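Local coordinates for protein-glutamine gamma-glutamyltransferase (Pseudomonas aeruginosa PAO1, PDB 6G49), which displays transglutaminase activity in vitro, forming isopeptide cross-links between glutamine and lysine side chains, and is critical for the viability of the bacterium, at residues 77-82 with 87-92; 119-124 with 150-155; 133-138 with 143-148; 245-250 with 261-266. All coordinates share one frame; numbering follows the deposited sequence.

Contact 1. Residues 77-82 with 87-92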
# COMPACT_ATOMS: atom_id res chain seq x y z
N THR A 77 0.21 -6.22 -3.42
CA THR A 77 1.52 -5.83 -2.93
C THR A 77 2.53 -5.98 -4.04
O THR A 77 2.36 -6.79 -4.97
CB THR A 77 2.05 -6.60 -1.70
OG1 THR A 77 2.61 -7.87 -2.09
CG2 THR A 77 1.01 -6.75 -0.61
N MET A 78 3.57 -5.15 -3.93
CA MET A 78 4.70 -5.17 -4.85
C MET A 78 5.96 -5.44 -4.03
O MET A 78 6.36 -4.62 -3.21
CB MET A 78 4.76 -3.83 -5.58
CG MET A 78 3.51 -3.62 -6.45
SD MET A 78 3.62 -2.07 -7.38
CE MET A 78 1.96 -2.03 -8.02
N GLU A 79 6.54 -6.62 -4.26
CA GLU A 79 7.65 -7.12 -3.47
C GLU A 79 8.98 -7.08 -4.20
O GLU A 79 10.00 -7.43 -3.56
CB GLU A 79 7.33 -8.56 -3.03
CG GLU A 79 6.25 -8.63 -1.97
CD GLU A 79 5.68 -10.02 -1.75
OE1 GLU A 79 5.22 -10.59 -2.72
OE2 GLU A 79 5.72 -10.47 -0.58
N ARG A 80 9.02 -6.76 -5.47
CA ARG A 80 10.26 -6.77 -6.26
C ARG A 80 10.61 -5.32 -6.60
O ARG A 80 9.77 -4.59 -7.06
CB ARG A 80 10.05 -7.50 -7.58
CG ARG A 80 9.78 -8.97 -7.34
CD ARG A 80 9.59 -9.66 -8.66
NE ARG A 80 9.71 -11.08 -8.47
CZ ARG A 80 9.27 -11.98 -9.34
NH1 ARG A 80 8.64 -11.57 -10.43
NH2 ARG A 80 9.45 -13.27 -9.10
N PHE A 81 11.84 -4.93 -6.30
CA PHE A 81 12.31 -3.61 -6.69
C PHE A 81 13.54 -3.75 -7.58
O PHE A 81 14.53 -4.32 -7.12
CB PHE A 81 12.68 -2.77 -5.48
CG PHE A 81 13.13 -1.38 -5.84
CD1 PHE A 81 12.27 -0.54 -6.53
CD2 PHE A 81 14.40 -0.94 -5.50
CE1 PHE A 81 12.69 0.73 -6.91
CE2 PHE A 81 14.80 0.33 -5.85
CZ PHE A 81 13.92 1.18 -6.49
N ASP A 82 13.51 -3.17 -8.79
CA ASP A 82 14.61 -3.38 -9.78
C ASP A 82 15.50 -2.16 -9.90
O ASP A 82 16.34 -2.13 -10.77
CB ASP A 82 14.08 -3.80 -11.15
CG ASP A 82 13.34 -2.72 -11.90
OD1 ASP A 82 13.25 -1.61 -11.38
OD2 ASP A 82 12.88 -3.03 -12.99
N ALA A 87 7.30 -4.09 -8.31
CA ALA A 87 6.46 -5.00 -9.09
C ALA A 87 5.97 -6.18 -8.26
O ALA A 87 6.62 -6.63 -7.31
CB ALA A 87 7.18 -5.53 -10.31
N GLN A 88 4.80 -6.64 -8.66
CA GLN A 88 4.18 -7.85 -8.07
C GLN A 88 5.08 -9.07 -8.36
O GLN A 88 5.58 -9.22 -9.49
CB GLN A 88 2.79 -8.10 -8.69
CG GLN A 88 2.03 -9.26 -8.12
CD GLN A 88 0.66 -9.39 -8.74
OE1 GLN A 88 0.51 -9.43 -9.97
NE2 GLN A 88 -0.33 -9.35 -7.86
N ALA A 89 5.18 -9.90 -7.34
CA ALA A 89 5.80 -11.26 -7.43
C ALA A 89 4.68 -12.29 -7.51
O ALA A 89 3.58 -12.10 -7.05
CB ALA A 89 6.70 -11.48 -6.27
N PRO A 90 4.97 -13.52 -7.98
CA PRO A 90 4.00 -14.61 -7.83
C PRO A 90 3.68 -14.94 -6.37
O PRO A 90 4.55 -14.87 -5.52
CB PRO A 90 4.68 -15.78 -8.52
CG PRO A 90 5.77 -15.18 -9.35
CD PRO A 90 6.20 -13.88 -8.68
N GLN A 91 2.45 -15.40 -6.08
CA GLN A 91 2.00 -15.67 -4.70
C GLN A 91 1.48 -17.12 -4.61
O GLN A 91 1.22 -17.75 -5.66
CB GLN A 91 0.87 -14.72 -4.25
CG GLN A 91 1.19 -13.22 -4.37
CD GLN A 91 2.31 -12.79 -3.43
OE1 GLN A 91 2.47 -13.31 -2.33
NE2 GLN A 91 3.15 -11.89 -3.91
N TRP A 92 1.26 -17.59 -3.38
CA TRP A 92 0.58 -18.87 -3.10
C TRP A 92 -0.59 -18.54 -2.16
O TRP A 92 -0.89 -17.39 -1.93
CB TRP A 92 1.55 -19.92 -2.53
CG TRP A 92 2.44 -19.46 -1.40
CD1 TRP A 92 2.18 -19.58 -0.06
CD2 TRP A 92 3.75 -18.87 -1.50
NE1 TRP A 92 3.23 -19.11 0.68
CE2 TRP A 92 4.20 -18.64 -0.17
CE3 TRP A 92 4.58 -18.48 -2.56
CZ2 TRP A 92 5.43 -18.04 0.11
CZ3 TRP A 92 5.80 -17.90 -2.28
CH2 TRP A 92 6.21 -17.68 -0.97
O HOH W 1 4.38 -8.92 -4.76
O HOH W 2 0.46 -8.82 -5.06
O HOH W 3 4.63 -12.91 -0.66

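Contact 2. Residues 119-124 with 150-155. With PO4 (phosphate ion), chain G; PO4 (phosphate ion), chain F.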
# COMPACT_ATOMS: atom_id res chain seq x y z
N PRO A 119 -6.81 -8.87 -12.19
CA PRO A 119 -7.45 -9.87 -11.34
C PRO A 119 -7.43 -9.66 -9.83
O PRO A 119 -7.17 -10.59 -9.11
CB PRO A 119 -6.61 -11.11 -11.70
CG PRO A 119 -5.20 -10.61 -11.85
CD PRO A 119 -5.39 -9.24 -12.48
N TRP A 120 -7.55 -8.41 -9.35
CA TRP A 120 -7.46 -8.03 -7.96
C TRP A 120 -8.81 -7.47 -7.52
O TRP A 120 -9.33 -6.60 -8.25
CB TRP A 120 -6.35 -6.99 -7.72
CG TRP A 120 -5.09 -7.43 -8.42
CD1 TRP A 120 -4.53 -8.67 -8.36
CD2 TRP A 120 -4.25 -6.65 -9.29
NE1 TRP A 120 -3.41 -8.72 -9.14
CE2 TRP A 120 -3.21 -7.50 -9.74
CE3 TRP A 120 -4.26 -5.32 -9.74
CZ2 TRP A 120 -2.22 -7.08 -10.62
CZ3 TRP A 120 -3.30 -4.91 -10.65
CH2 TRP A 120 -2.29 -5.78 -11.09
N LEU A 121 -9.34 -7.93 -6.40
CA LEU A 121 -10.51 -7.28 -5.81
C LEU A 121 -10.00 -6.35 -4.71
O LEU A 121 -9.08 -6.66 -3.93
CB LEU A 121 -11.46 -8.33 -5.24
CG LEU A 121 -12.05 -9.34 -6.23
CD1 LEU A 121 -13.25 -10.04 -5.60
CD2 LEU A 121 -12.38 -8.75 -7.56
N PHE A 122 -10.63 -5.19 -4.63
CA PHE A 122 -10.25 -4.20 -3.65
C PHE A 122 -10.96 -4.46 -2.32
O PHE A 122 -12.18 -4.72 -2.31
CB PHE A 122 -10.61 -2.81 -4.16
CG PHE A 122 -10.20 -2.54 -5.58
CD1 PHE A 122 -8.88 -2.71 -5.96
CD2 PHE A 122 -11.13 -2.22 -6.55
CE1 PHE A 122 -8.52 -2.57 -7.28
CE2 PHE A 122 -10.72 -1.95 -7.84
CZ PHE A 122 -9.40 -2.12 -8.20
N ALA A 123 -10.25 -4.36 -1.20
CA ALA A 123 -10.88 -4.58 0.09
C ALA A 123 -9.97 -4.09 1.19
O ALA A 123 -8.73 -4.15 1.06
CB ALA A 123 -11.15 -6.06 0.29
N LEU A 124 -10.56 -3.73 2.33
CA LEU A 124 -9.78 -3.45 3.54
C LEU A 124 -9.14 -4.75 4.04
O LEU A 124 -9.73 -5.83 4.04
CB LEU A 124 -10.69 -2.90 4.65
CG LEU A 124 -11.57 -1.71 4.31
CD1 LEU A 124 -12.48 -1.44 5.50
CD2 LEU A 124 -10.77 -0.45 3.97
N GLN A 150 -15.90 -6.98 -16.51
CA GLN A 150 -17.23 -6.43 -16.44
C GLN A 150 -17.46 -5.93 -15.01
O GLN A 150 -16.83 -6.40 -14.10
CB GLN A 150 -18.23 -7.53 -16.78
CG GLN A 150 -18.30 -7.81 -18.27
CD GLN A 150 -19.09 -9.09 -18.43
OE1 GLN A 150 -20.25 -9.18 -18.03
NE2 GLN A 150 -18.42 -10.10 -18.96
N ARG A 151 -18.46 -5.08 -14.85
CA ARG A 151 -18.86 -4.70 -13.47
C ARG A 151 -19.07 -5.95 -12.64
O ARG A 151 -19.65 -6.95 -13.09
CB ARG A 151 -20.11 -3.82 -13.49
CG ARG A 151 -19.91 -2.45 -14.08
CD ARG A 151 -21.27 -1.78 -14.33
NE ARG A 151 -21.27 -0.96 -15.52
CZ ARG A 151 -21.64 -1.40 -16.72
NH1 ARG A 151 -22.29 -2.55 -16.86
NH2 ARG A 151 -21.35 -0.67 -17.76
N LEU A 152 -18.68 -5.90 -11.35
CA LEU A 152 -18.71 -6.99 -10.49
C LEU A 152 -19.20 -6.56 -9.10
O LEU A 152 -18.60 -5.69 -8.46
CB LEU A 152 -17.31 -7.61 -10.37
CG LEU A 152 -17.20 -8.80 -9.43
CD1 LEU A 152 -17.99 -9.99 -9.97
CD2 LEU A 152 -15.73 -9.18 -9.22
N PHE A 153 -20.27 -7.22 -8.62
CA PHE A 153 -20.73 -7.02 -7.22
C PHE A 153 -20.14 -8.14 -6.36
O PHE A 153 -20.13 -9.33 -6.72
CB PHE A 153 -22.27 -7.10 -7.21
CG PHE A 153 -22.86 -6.93 -5.85
CD1 PHE A 153 -22.94 -8.00 -5.00
CD2 PHE A 153 -23.41 -5.72 -5.49
CE1 PHE A 153 -23.51 -7.85 -3.76
CE2 PHE A 153 -24.03 -5.60 -4.26
CZ PHE A 153 -23.99 -6.64 -3.38
N TYR A 154 -19.66 -7.79 -5.17
CA TYR A 154 -19.19 -8.78 -4.25
C TYR A 154 -19.34 -8.30 -2.83
O TYR A 154 -19.44 -7.10 -2.56
CB TYR A 154 -17.74 -9.22 -4.53
CG TYR A 154 -16.68 -8.14 -4.50
CD1 TYR A 154 -16.39 -7.43 -5.63
CD2 TYR A 154 -15.88 -7.94 -3.38
CE1 TYR A 154 -15.42 -6.43 -5.62
CE2 TYR A 154 -14.88 -6.98 -3.37
CZ TYR A 154 -14.61 -6.24 -4.51
OH TYR A 154 -13.65 -5.26 -4.56
N ARG A 155 -19.43 -9.27 -1.93
CA ARG A 155 -19.64 -9.04 -0.51
C ARG A 155 -18.35 -9.35 0.23
O ARG A 155 -17.69 -10.31 -0.08
CB ARG A 155 -20.80 -9.90 -0.01
CG ARG A 155 -22.03 -9.79 -0.89
CD ARG A 155 -23.23 -10.47 -0.26
NE ARG A 155 -23.34 -10.10 1.14
CZ ARG A 155 -24.18 -9.19 1.61
NH1 ARG A 155 -25.03 -8.56 0.79
NH2 ARG A 155 -24.19 -8.92 2.90
P PO4 G . -21.79 2.45 -14.11
O1 PO4 G . -21.01 2.97 -12.93
O2 PO4 G . -22.14 3.67 -14.96
O3 PO4 G . -20.94 1.52 -15.00
O4 PO4 G . -23.08 1.82 -13.57
P PO4 F . -15.26 -11.53 -16.19
O1 PO4 F . -14.02 -12.35 -16.55
O2 PO4 F . -14.94 -10.17 -15.59
O3 PO4 F . -16.05 -11.14 -17.43
O4 PO4 F . -16.08 -12.47 -15.30

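Contact 3. Residues 133-138 with 143-148. With PO4 (phosphate ion), chain F.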
# COMPACT_ATOMS: atom_id res chain seq x y z
N ASP A 133 -14.28 -17.70 -6.90
CA ASP A 133 -13.21 -17.70 -7.88
C ASP A 133 -12.07 -16.76 -7.42
O ASP A 133 -11.18 -16.45 -8.19
CB ASP A 133 -13.70 -17.27 -9.26
CG ASP A 133 -14.31 -15.89 -9.29
OD1 ASP A 133 -14.38 -15.26 -8.21
OD2 ASP A 133 -14.67 -15.44 -10.38
N THR A 134 -12.14 -16.32 -6.16
CA THR A 134 -11.17 -15.31 -5.62
C THR A 134 -10.58 -15.87 -4.34
O THR A 134 -11.28 -16.34 -3.49
CB THR A 134 -11.86 -13.96 -5.39
OG1 THR A 134 -12.41 -13.48 -6.60
CG2 THR A 134 -10.92 -12.89 -4.86
N ARG A 135 -9.26 -15.75 -4.16
CA ARG A 135 -8.59 -16.28 -3.03
C ARG A 135 -7.73 -15.21 -2.35
O ARG A 135 -7.11 -14.41 -3.07
CB ARG A 135 -7.62 -17.36 -3.53
CG ARG A 135 -6.94 -18.14 -2.42
CD ARG A 135 -6.01 -19.23 -2.95
NE ARG A 135 -6.69 -20.38 -3.54
CZ ARG A 135 -7.01 -21.50 -2.88
NH1 ARG A 135 -6.95 -21.56 -1.56
NH2 ARG A 135 -7.40 -22.57 -3.56
N LEU A 136 -7.66 -15.26 -1.02
CA LEU A 136 -6.73 -14.45 -0.27
C LEU A 136 -5.35 -15.09 -0.43
O LEU A 136 -5.14 -16.26 -0.04
CB LEU A 136 -7.14 -14.38 1.19
CG LEU A 136 -6.28 -13.51 2.08
CD1 LEU A 136 -6.51 -12.05 1.76
CD2 LEU A 136 -6.52 -13.81 3.55
N MET A 137 -4.42 -14.34 -0.99
CA MET A 137 -3.08 -14.88 -1.29
C MET A 137 -2.14 -14.64 -0.11
O MET A 137 -2.49 -14.01 0.92
CB MET A 137 -2.55 -14.30 -2.60
CG MET A 137 -3.47 -14.42 -3.80
SD MET A 137 -3.97 -16.18 -4.08
CE MET A 137 -2.43 -16.72 -4.83
N SER A 138 -0.89 -15.14 -0.23
CA SER A 138 0.08 -15.14 0.83
C SER A 138 0.47 -13.72 1.26
O SER A 138 0.88 -13.56 2.41
CB SER A 138 1.35 -15.93 0.44
OG SER A 138 1.75 -15.74 -0.91
N GLN A 143 -6.85 -12.34 -5.13
CA GLN A 143 -6.54 -12.64 -6.50
C GLN A 143 -7.73 -13.43 -7.07
O GLN A 143 -8.04 -14.53 -6.55
CB GLN A 143 -5.24 -13.44 -6.63
CG GLN A 143 -4.80 -13.68 -8.10
CD GLN A 143 -3.86 -12.62 -8.68
OE1 GLN A 143 -3.49 -11.59 -8.07
NE2 GLN A 143 -3.44 -12.84 -9.93
N ARG A 144 -8.31 -12.92 -8.12
CA ARG A 144 -9.39 -13.55 -8.88
C ARG A 144 -8.77 -14.42 -9.99
O ARG A 144 -7.68 -14.16 -10.46
CB ARG A 144 -10.27 -12.48 -9.49
CG ARG A 144 -11.62 -12.96 -9.99
CD ARG A 144 -12.46 -11.75 -10.34
NE ARG A 144 -13.79 -12.09 -10.86
CZ ARG A 144 -14.15 -12.02 -12.13
NH1 ARG A 144 -13.28 -11.68 -13.07
NH2 ARG A 144 -15.40 -12.24 -12.47
N ARG A 145 -9.49 -15.48 -10.39
CA ARG A 145 -8.91 -16.39 -11.38
C ARG A 145 -8.82 -15.71 -12.76
O ARG A 145 -7.96 -16.09 -13.54
CB ARG A 145 -9.66 -17.74 -11.39
CG ARG A 145 -8.80 -18.92 -10.95
CD ARG A 145 -8.18 -18.84 -9.55
NE ARG A 145 -6.90 -18.13 -9.45
CZ ARG A 145 -6.09 -18.13 -8.38
NH1 ARG A 145 -5.00 -17.39 -8.37
NH2 ARG A 145 -6.38 -18.88 -7.33
N GLN A 146 -9.66 -14.73 -13.06
CA GLN A 146 -9.62 -14.00 -14.28
C GLN A 146 -9.68 -12.51 -13.98
O GLN A 146 -10.30 -12.08 -12.99
CB GLN A 146 -10.83 -14.35 -15.14
CG GLN A 146 -10.77 -15.80 -15.60
CD GLN A 146 -11.86 -16.01 -16.61
OE1 GLN A 146 -13.04 -15.97 -16.27
NE2 GLN A 146 -11.46 -16.18 -17.86
N PRO A 147 -9.20 -11.68 -14.91
CA PRO A 147 -9.28 -10.24 -14.71
C PRO A 147 -10.73 -9.76 -14.70
O PRO A 147 -11.59 -10.33 -15.37
CB PRO A 147 -8.57 -9.63 -15.92
CG PRO A 147 -7.78 -10.75 -16.51
CD PRO A 147 -8.50 -12.04 -16.15
N VAL A 148 -10.97 -8.65 -14.01
CA VAL A 148 -12.32 -8.09 -13.94
C VAL A 148 -12.57 -7.24 -15.18
O VAL A 148 -12.05 -6.11 -15.30
CB VAL A 148 -12.52 -7.29 -12.64
CG1 VAL A 148 -13.94 -6.77 -12.56
CG2 VAL A 148 -12.24 -8.15 -11.43
P PO4 F . -15.26 -11.53 -16.19
O1 PO4 F . -14.02 -12.35 -16.55
O2 PO4 F . -14.94 -10.17 -15.59
O3 PO4 F . -16.05 -11.14 -17.43
O4 PO4 F . -16.08 -12.47 -15.30
O HOH W 4 -15.70 -13.07 -9.10
O HOH W 5 -12.85 -15.27 -12.31

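Contact 4. Residues 245-250 with 261-266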
# COMPACT_ATOMS: atom_id res chain seq x y z
N HIS A 245 6.71 7.57 -4.53
CA HIS A 245 8.01 8.04 -4.07
C HIS A 245 8.19 7.71 -2.59
O HIS A 245 9.25 7.17 -2.15
CB HIS A 245 8.22 9.56 -4.28
CG HIS A 245 8.22 9.98 -5.70
ND1 HIS A 245 7.07 10.11 -6.43
CD2 HIS A 245 9.26 10.29 -6.50
CE1 HIS A 245 7.40 10.49 -7.65
NE2 HIS A 245 8.74 10.63 -7.72
N TYR A 246 7.22 8.06 -1.74
CA TYR A 246 7.34 7.93 -0.32
C TYR A 246 7.33 6.44 0.08
O TYR A 246 8.13 5.99 0.85
CB TYR A 246 6.21 8.66 0.42
CG TYR A 246 6.39 10.16 0.35
CD1 TYR A 246 5.87 10.90 -0.70
CD2 TYR A 246 7.12 10.81 1.32
CE1 TYR A 246 6.13 12.25 -0.84
CE2 TYR A 246 7.35 12.17 1.20
CZ TYR A 246 6.86 12.89 0.15
OH TYR A 246 7.12 14.25 0.10
N ALA A 247 6.36 5.70 -0.48
CA ALA A 247 6.22 4.28 -0.12
C ALA A 247 7.45 3.48 -0.58
O ALA A 247 7.96 2.68 0.19
CB ALA A 247 4.96 3.69 -0.72
N GLY A 248 7.86 3.69 -1.82
CA GLY A 248 9.02 2.99 -2.40
C GLY A 248 10.28 3.33 -1.67
O GLY A 248 11.07 2.44 -1.29
N ALA A 249 10.47 4.62 -1.34
CA ALA A 249 11.70 4.99 -0.64
C ALA A 249 11.72 4.44 0.77
O ALA A 249 12.77 3.93 1.26
CB ALA A 249 11.92 6.48 -0.60
N MET A 250 10.59 4.46 1.48
CA MET A 250 10.55 3.93 2.81
C MET A 250 10.79 2.41 2.77
O MET A 250 11.55 1.90 3.63
CB MET A 250 9.21 4.16 3.51
CG MET A 250 9.20 3.76 4.93
SD MET A 250 7.62 4.15 5.76
CE MET A 250 7.94 3.65 7.44
N ALA A 261 10.03 -5.67 4.17
CA ALA A 261 9.05 -4.60 3.89
C ALA A 261 8.61 -4.74 2.46
O ALA A 261 9.37 -5.19 1.60
CB ALA A 261 9.66 -3.25 4.14
N ARG A 262 7.37 -4.26 2.16
CA ARG A 262 6.88 -4.30 0.80
C ARG A 262 5.94 -3.10 0.62
O ARG A 262 5.47 -2.53 1.60
CB ARG A 262 6.22 -5.63 0.42
CG ARG A 262 5.08 -6.04 1.34
CD ARG A 262 4.62 -7.46 1.04
NE ARG A 262 3.67 -7.90 2.04
CZ ARG A 262 3.46 -9.17 2.43
NH1 ARG A 262 4.15 -10.17 1.86
NH2 ARG A 262 2.56 -9.42 3.38
N VAL A 263 5.79 -2.74 -0.64
CA VAL A 263 4.83 -1.68 -1.00
C VAL A 263 3.45 -2.30 -1.17
O VAL A 263 3.27 -3.34 -1.83
CB VAL A 263 5.31 -0.96 -2.28
CG1 VAL A 263 4.24 -0.03 -2.83
CG2 VAL A 263 6.62 -0.23 -2.03
N VAL A 264 2.46 -1.62 -0.59
CA VAL A 264 1.05 -1.98 -0.74
C VAL A 264 0.44 -0.94 -1.69
O VAL A 264 0.59 0.25 -1.45
CB VAL A 264 0.32 -2.02 0.61
CG1 VAL A 264 -1.09 -2.58 0.44
CG2 VAL A 264 1.06 -2.89 1.62
N ALA A 265 -0.26 -1.40 -2.71
CA ALA A 265 -0.91 -0.52 -3.65
C ALA A 265 -2.43 -0.75 -3.59
O ALA A 265 -2.91 -1.86 -3.42
CB ALA A 265 -0.45 -0.80 -5.05
N GLY A 266 -3.16 0.33 -3.78
CA GLY A 266 -4.63 0.28 -3.77
C GLY A 266 -5.18 1.67 -3.85
O GLY A 266 -4.74 2.46 -4.66

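Contact 1. Residues 77-82 with 87-92
The R80 guanidinium lies with one face over A89 and P90, A89 CA standing beneath its centre and P90 CD 3.3 Å from NH2. A second flat-group contact is that of the E79 carboxylate with the Q91 amide, which approach from opposite directions with their planes 29° apart; Q91 NE2 reaches E79 OE1 on its syn side, at 2.7 Å and close to the amide plane, a bond that stays tentative because Q91 takes up two conformations. Between them lies a classic beta bulge, in which E79 and R80 both face A87 across an antiparallel strand pair. R80 N to A87 O (3.0 Å) and A87 N to R80 O (2.8 Å) make the regular pair, while the extra residue adds only a weak bond from E79 N to A87 O. The bulge is consistent with both side chains reaching the loop that follows A87. R80 does so with a chain extended from CG to NE, passing over A89 CB before crossing P90 at about a right angle. E79 also forms salt bridges with R175 and R262, so this buried carboxylate is compensated by several donors, which would probably favour its charged form. T77 OG1 turns instead to D139. Where the loop peels away from the strand, a water takes over from direct backbone pairing: it donates to T77 O and to E79 OE1 (2.8 Å) and accepts from A89 N at 2.9 Å.

Contact 2. Residues 119-124 with 150-155
The Y154 hydroxyl reaches across to the backbone of F122, an unusual joint in an otherwise apolar interface, and gives its hydrogen to F122 O at 2.7 Å. The bond lies in the carbonyl plane, on a lone pair, with a C=O...donor angle of 124°. This is the packing of one antiparallel sheet on another: segment 119-124 belongs to the large sheet, segment 150-155 to the six-stranded one, and the strands meet through side chains, with L121 CA and Y154 CA, the nearest such pair, 8.9 Å apart. A chi1 of 58° places Y154 CG between its backbone N and carbonyl carbon and sends the ring across the gap. L121 then slides past it in the opposite direction, laying CD1 on the ring face, 3.9 Å from the centroid and only 4° off the normal. That is a well-centred CH-pi contact, while F122 O is met at the ring's edge. One ring is thus fixed by a methyl over its face and by the hydrogen bond of its para hydroxyl. Beside it L152 crosses L121 at about a right angle, CD2 to CD2 3.8 Å. The F122 ring is itself held by aromatic neighbours, with Y267 meeting it edge-to-face. Away from this buried core, the start of segment 150-155 meets phosphate ions that probably came from the crystallisation liquor. Q150 N makes a weak bond to one of them, and R151 NE grips O3 of another, near the edge of its guanidinium, at 2.6 Å.

Contact 3. Residues 133-138 with 143-148
T134 and R144 face each other as a non-hydrogen-bonded antiparallel pair, and T134 OG1 touches R144 CG at 3.5 Å. The next pair, R135 with Q143, is hydrogen-bonded in both directions, and at the other end R145 N binds D133 O at 2.9 Å. On the side of R135 and Q143, M137 CG lies 3.5 Å from Q143 CB, while the polar end of Q143 turns to H141. R144 carries the polar side-chain contact with D133. With CG anti to the backbone N (chi1 -164°) and an extended chain as far as NE, it runs past T134 to the carboxylate. The two flat groups stand nearly perpendicular, 81° apart, and D133 OD2 lies 3.5 Å from R144 NE but well out of the guanidinium plane, so the attraction is one of charges alone. A water supplies the directed link, donating to D133 OD1 and accepting from R144 NE. T134 OG1 donates to D133 OD1 from above the carboxylate plane, which may limit its rotation. Further out, R144 NH1 binds Q146 O, and NH2 binds O4 of the phosphate that also lies beside Q150, at 2.9 Å and 168°. That ion also accepts a bond from E149 N. Both R144 and T134 rest on L121 of the neighbouring strand. The whole is a beta hairpin, strands 134-136 and 142-144, joined to the large antiparallel sheet through strand 120-124.

Contact 4. Residues 245-250 with 261-266
V263 has a chi1 of 170°, which sets CG1 anti to its backbone N and CG2 anti to its carbonyl carbon, and the two methyls thereby fork over A247 and G248. CG2 meets the helix backbone, 3.9 Å from A247 O and 4.0 Å from G248 CA, whereas CG1 is turned to the A247 side chain. The arrangement is the helix-on-sheet core of the transglutaminase-like fold, in which the helix that starts at the nucleophile, probably C243, packs on a strand of the central antiparallel sheet. No hydrogen bond joins the two segments; the helix is tied by its own backbone bonds, such as A249 N to H245 O at 2.9 Å. Small residues on the helix let it lie close to the strand, with A247 CA and V263 CA 6.2 Å apart. A247 also touches A288 and V290 of strand 286-294, so a single methyl is shared between two adjacent strands. Its side chain lies about 6 Å from those of C243 and D303, without touching them, which places this apolar layer close to the putative Cys-His-Asp triad. On the strand's other side R262 points away from the helix, forming a salt bridge with E291 and a cation-pi contact with W299. Within the interface itself, the two side chains that meet do so at 4.3 Å, between A247 CB and V263 CG1.

How the contacts relate
The four contacts follow in chain order except that contact 3 falls within the span bracketed by contact 2. All reach the large antiparallel sheet. Strand 72-81 is its hub, pairing with 86-87, 120-124 and 261-265, so contacts 1 and 4, with centres 12 Å apart, are joined directly: M78 N lies 2.8 Å from V263 O. Contacts 2 and 3, centres about 10 Å apart, meet where strand 142-144 joins 120-124, and contact 2 also reaches the six-stranded sheet. The centre of contact 4 is about 22 Å from theirs, though nearest atoms are only about 5 to 6 Å apart. The N-terminal and transglutaminase-like parts thus share one sheet, part of which lies beside the putative active site.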